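Local atomic coordinates of diguanylate cyclase (Pseudomonas aeruginosa, PDB entry 5M3C), a protein that joins a GGDEF domain to an EAL domain in a single chain and binds guanosine-5'-triphosphate and calcium ions. Residues 103-107 with 158-162; 148-152 with 167-172. One frame throughout, in Å; residues are numbered along the deposited sequence.

Overall arrangement
After several earlier helices and strands, the chain reaches helix 96-108, one partner of contact 1. It then forms strands 114-116 and 119-132 and helix 139-155 before residues 158-162 return to helix 96-108, closing a loop of 50 residues. Contact 2 opens inside this loop, on helix 139-155, and closes beyond it on helix 168-187 after a gap of only 14 residues. The two therefore cross rather than nest. Strand 161-163 links the two: it runs parallel to strand 119-132, packs against helix 96-108 in contact 1, and touches helix 139-155 through E162, which meets A149 and R152. Contact 2 then fastens the start of helix 168-187, which runs on toward the EAL part of the chain.

Contact 1: 103-107 with 158-162; sequences ARKLL and RSRIE. With GTP (guanosine-5'-triphosphate), chain I.
I161 reaches L107 because its CG1 branch stands anti to the carbonyl carbon (chi1 -67°) and then runs on nearly straight through chi2, which carries CD1 out to the helix. The pairing illustrates how an alpha/beta sandwich is built in the GGDEF domain: helix 96-108 lies against the sheet, and strand 161-163, hydrogen-bonded to strand 119-132, offers it an apolar branch. The side chains of L107 and I161 run antiparallel alongside one another, with L107 CD1 3.4 Å from I161 CG1. One helical turn earlier, A103 CB rests 3.6 Å from I161 CD1, with the backbone of R104 beside the same methyl. I129 of strand 119-132 touches both A103 and I161 and so widens this small apolar patch. R104 passes alongside, one face of its guanidinium turned over I161 CD1, while its charge is answered by E100. The other branch of L107 addresses the loop, where L107 CD2 lies 3.9 Å from the carbonyl oxygen S159 O.

R160, just before the strand, points away from helix 96-108, toward helix 139-155. There its NE and NH2 both turn to one oxygen of E162: R160 NH2 to E162 OE2 is 2.8 Å, and the acceptor lies in the guanidinium plane. R156 also bridges to this oxygen, so the carboxylate probably balances two arginines.

Also before the strand, the loop serves the ligand pocket. S159 N is hydrogen-bonded to D43, and R158 extends from CG to NE away from the helix toward guanosine-5'-triphosphate. Its guanidinium meets the terminal phosphate edge-on and in plane. R158 NE donates to GTP O2G at 3.0 Å, and R158 NH2 to GTP O1G at 2.8 Å.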
# COMPACT_ATOMS: atom_id res chain seq x y z
N ALA B 103 14.49 8.07 28.53
CA ALA B 103 14.82 7.90 27.12
C ALA B 103 13.72 8.48 26.22
O ALA B 103 14.02 9.19 25.25
CB ALA B 103 15.03 6.43 26.80
N ARG B 104 12.47 8.18 26.54
CA ARG B 104 11.33 8.59 25.71
C ARG B 104 11.14 10.10 25.74
O ARG B 104 10.90 10.72 24.70
CB ARG B 104 10.05 7.89 26.15
CG ARG B 104 10.22 6.41 26.49
CD ARG B 104 9.00 5.59 26.09
NE ARG B 104 9.02 5.26 24.67
CZ ARG B 104 9.59 4.17 24.16
NH1 ARG B 104 10.18 3.28 24.95
NH2 ARG B 104 9.56 3.96 22.85
N LYS B 105 11.23 10.68 26.92
CA LYS B 105 11.25 12.13 27.05
C LYS B 105 12.10 12.72 25.94
O LYS B 105 11.66 13.62 25.21
CB LYS B 105 11.84 12.54 28.41
CG LYS B 105 10.83 13.02 29.44
CD LYS B 105 10.64 14.53 29.37
N LEU B 106 13.32 12.21 25.81
CA LEU B 106 14.29 12.73 24.85
C LEU B 106 13.85 12.48 23.42
O LEU B 106 14.12 13.29 22.53
CB LEU B 106 15.67 12.12 25.11
CG LEU B 106 16.30 12.47 26.46
CD1 LEU B 106 17.39 11.48 26.82
CD2 LEU B 106 16.84 13.89 26.46
N LEU B 107 13.17 11.36 23.18
CA LEU B 107 12.59 11.10 21.86
C LEU B 107 11.53 12.13 21.52
O LEU B 107 11.60 12.78 20.48
CB LEU B 107 11.96 9.71 21.80
CG LEU B 107 12.71 8.67 20.98
CD1 LEU B 107 11.87 7.40 20.84
CD2 LEU B 107 13.06 9.22 19.61
N ARG B 158 14.26 3.80 12.63
CA ARG B 158 14.80 5.07 13.09
C ARG B 158 13.80 5.75 14.02
O ARG B 158 12.74 5.19 14.30
CB ARG B 158 15.15 5.97 11.91
CG ARG B 158 16.60 5.86 11.46
CD ARG B 158 16.86 6.61 10.17
NE ARG B 158 18.27 6.60 9.78
CZ ARG B 158 18.88 5.57 9.19
NH1 ARG B 158 18.21 4.46 8.92
NH2 ARG B 158 20.16 5.66 8.87
N SER B 159 14.14 6.94 14.49
CA SER B 159 13.28 7.66 15.41
C SER B 159 12.81 6.71 16.50
O SER B 159 11.66 6.76 16.94
CB SER B 159 12.08 8.24 14.65
OG SER B 159 11.35 9.14 15.46
N ARG B 160 13.71 5.83 16.94
CA ARG B 160 13.38 4.80 17.92
C ARG B 160 14.46 4.71 19.00
O ARG B 160 15.49 5.37 18.92
CB ARG B 160 13.23 3.43 17.23
CG ARG B 160 14.52 2.90 16.62
CD ARG B 160 14.33 1.55 15.95
NE ARG B 160 13.86 0.54 16.89
CZ ARG B 160 12.62 0.04 16.91
NH1 ARG B 160 11.72 0.46 16.03
NH2 ARG B 160 12.29 -0.88 17.80
N ILE B 161 14.20 3.88 20.01
CA ILE B 161 15.12 3.68 21.12
C ILE B 161 15.49 2.20 21.22
O ILE B 161 14.65 1.33 20.98
CB ILE B 161 14.48 4.14 22.44
CG1 ILE B 161 14.29 5.66 22.42
CG2 ILE B 161 15.34 3.74 23.63
CD1 ILE B 161 13.50 6.21 23.59
N GLU B 162 16.74 1.92 21.56
CA GLU B 162 17.17 0.53 21.74
C GLU B 162 18.10 0.36 22.93
O GLU B 162 18.94 1.21 23.22
CB GLU B 162 17.86 0.01 20.48
CG GLU B 162 16.92 -0.19 19.30
CD GLU B 162 15.92 -1.31 19.51
OE1 GLU B 162 16.30 -2.35 20.10
OE2 GLU B 162 14.76 -1.15 19.09
PG GTP I . 22.18 8.35 9.63
O1G GTP I . 22.61 7.08 8.93
O2G GTP I . 20.74 8.35 10.09
O3G GTP I . 23.15 8.84 10.68
O3B GTP I . 22.17 9.49 8.50
PB GTP I . 23.18 10.74 8.54
O1B GTP I . 23.13 11.43 7.20
O2B GTP I . 22.92 11.53 9.80
O3A GTP I . 24.59 9.97 8.66
PA GTP I . 25.88 10.61 9.37
O1A GTP I . 27.12 10.04 8.72
O2A GTP I . 25.71 10.53 10.87
O5' GTP I . 25.78 12.15 8.93
C5' GTP I . 26.21 13.15 9.84
C4' GTP I . 25.94 14.49 9.21
O4' GTP I . 26.02 15.52 10.20
C3' GTP I . 26.95 14.81 8.12
O3' GTP I . 26.30 15.07 6.87
C2' GTP I . 27.68 16.04 8.61
O2' GTP I . 27.95 16.97 7.56
C1' GTP I . 26.72 16.62 9.63
N9 GTP I . 27.45 17.40 10.65
C8 GTP I . 28.35 16.92 11.53
N7 GTP I . 28.82 17.93 12.31
C5 GTP I . 28.21 19.07 11.92
C6 GTP I . 28.25 20.49 12.31
O6 GTP I . 28.99 20.87 13.24
N1 GTP I . 27.46 21.35 11.65
C2 GTP I . 26.65 20.96 10.64
N2 GTP I . 25.88 21.88 10.02
N3 GTP I . 26.57 19.67 10.23
C4 GTP I . 27.31 18.71 10.82

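Contact 2: 148-152 with 167-172; sequences AAMYR and ELTYLA
The side chain of R152 lies roughly perpendicular across that of L168 where helix 139-155 of the GGDEF domain packs against the start of the following helix, 168-187. The short segments approach to 8.6 Å between axes and cross at 62°, consistent with the small A148 and A172 at the interface. A148 CB faces the second helix squarely, 3.9 Å from T169 CG2 and also against L168 CB. Further along, Y151 CB and A172 CB meet at 4.0 Å.

Conformation decides the larger partners. In R152, CG lies anti to the backbone N (chi1 179°) and the chain bends at chi2 (62°), which lays its aliphatic part across the forked end of L168. The fork divides its work: L168 CD1 reaches back to A149 CA at 3.7 Å, whereas L168 CD2 presses on R152 CD at 3.6 Å. Beyond this crossing L171 CD1 sits over one face of the guanidinium, 4.2 Å from R152 NH2. The Y151 ring is backed on one face by its own helix, the methyl M150 CE standing 3.5 Å above its centre.

At the solvent-facing edge, E167 offers R152 a longer-range attraction: E167 OE2 stands 4.5 Å from R152 NH1, off the plane of the guanidinium, so the attraction is one of charge alone.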
# COMPACT_ATOMS: atom_id res chain seq x y z
N ALA B 148 26.77 1.07 20.19
CA ALA B 148 26.25 -0.10 19.48
C ALA B 148 24.73 -0.10 19.46
O ALA B 148 24.11 -0.32 18.41
CB ALA B 148 26.77 -1.37 20.13
N ALA B 149 24.12 0.15 20.61
CA ALA B 149 22.67 0.21 20.72
C ALA B 149 22.11 1.27 19.78
O ALA B 149 21.04 1.09 19.19
CB ALA B 149 22.26 0.51 22.16
N MET B 150 22.82 2.39 19.65
CA MET B 150 22.39 3.44 18.74
C MET B 150 22.39 2.92 17.31
O MET B 150 21.46 3.19 16.55
CB MET B 150 23.30 4.67 18.86
CG MET B 150 22.99 5.75 17.84
SD MET B 150 23.55 5.33 16.17
CE MET B 150 25.32 5.44 16.39
N TYR B 151 23.43 2.18 16.94
CA TYR B 151 23.50 1.59 15.60
C TYR B 151 22.39 0.55 15.41
O TYR B 151 21.83 0.42 14.32
CB TYR B 151 24.88 0.95 15.35
CG TYR B 151 25.95 1.96 14.99
CD1 TYR B 151 25.81 2.77 13.87
CD2 TYR B 151 27.10 2.10 15.76
CE1 TYR B 151 26.78 3.69 13.53
CE2 TYR B 151 28.07 3.03 15.43
CZ TYR B 151 27.91 3.81 14.31
OH TYR B 151 28.87 4.73 13.96
N ARG B 152 22.08 -0.17 16.47
CA ARG B 152 20.96 -1.10 16.45
C ARG B 152 19.65 -0.36 16.18
O ARG B 152 18.90 -0.71 15.27
CB ARG B 152 20.86 -1.86 17.77
CG ARG B 152 19.70 -2.84 17.86
CD ARG B 152 19.81 -3.93 16.81
NE ARG B 152 19.08 -5.14 17.21
CZ ARG B 152 18.93 -6.21 16.45
NH1 ARG B 152 18.25 -7.26 16.91
NH2 ARG B 152 19.45 -6.25 15.23
N GLU B 167 25.15 -9.08 22.04
CA GLU B 167 25.48 -9.33 20.63
C GLU B 167 25.57 -8.08 19.75
O GLU B 167 25.98 -8.17 18.59
CB GLU B 167 24.44 -10.28 20.03
CG GLU B 167 23.03 -9.71 19.97
CD GLU B 167 22.02 -10.68 19.38
OE1 GLU B 167 22.28 -11.90 19.38
OE2 GLU B 167 20.94 -10.21 18.93
N LEU B 168 25.20 -6.92 20.29
CA LEU B 168 25.01 -5.73 19.46
C LEU B 168 26.29 -5.15 18.84
O LEU B 168 26.25 -4.65 17.72
CB LEU B 168 24.30 -4.63 20.26
CG LEU B 168 22.79 -4.80 20.44
CD1 LEU B 168 22.17 -3.48 20.89
CD2 LEU B 168 22.13 -5.28 19.16
N THR B 169 27.41 -5.22 19.56
CA THR B 169 28.66 -4.64 19.08
C THR B 169 29.11 -5.28 17.76
O THR B 169 29.38 -4.58 16.79
CB THR B 169 29.79 -4.78 20.11
OG1 THR B 169 29.84 -6.12 20.61
CG2 THR B 169 29.58 -3.82 21.27
N TYR B 170 29.17 -6.61 17.75
CA TYR B 170 29.59 -7.35 16.55
C TYR B 170 28.72 -7.02 15.34
O TYR B 170 29.23 -6.77 14.24
CB TYR B 170 29.55 -8.85 16.83
CG TYR B 170 29.67 -9.71 15.58
CD1 TYR B 170 30.92 -10.06 15.08
CD2 TYR B 170 28.54 -10.15 14.91
CE1 TYR B 170 31.04 -10.84 13.94
CE2 TYR B 170 28.65 -10.93 13.77
CZ TYR B 170 29.90 -11.27 13.29
OH TYR B 170 30.00 -12.05 12.15
N LEU B 171 27.41 -7.02 15.54
CA LEU B 171 26.46 -6.71 14.47
C LEU B 171 26.75 -5.35 13.86
O LEU B 171 26.67 -5.17 12.65
CB LEU B 171 25.03 -6.73 15.01
CG LEU B 171 24.53 -8.04 15.62
CD1 LEU B 171 23.17 -7.82 16.26
CD2 LEU B 171 24.46 -9.14 14.57
N ALA B 172 27.08 -4.39 14.72
CA ALA B 172 27.36 -3.02 14.28
C ALA B 172 28.62 -2.96 13.44
O ALA B 172 28.64 -2.31 12.39
CB ALA B 172 27.48 -2.10 15.49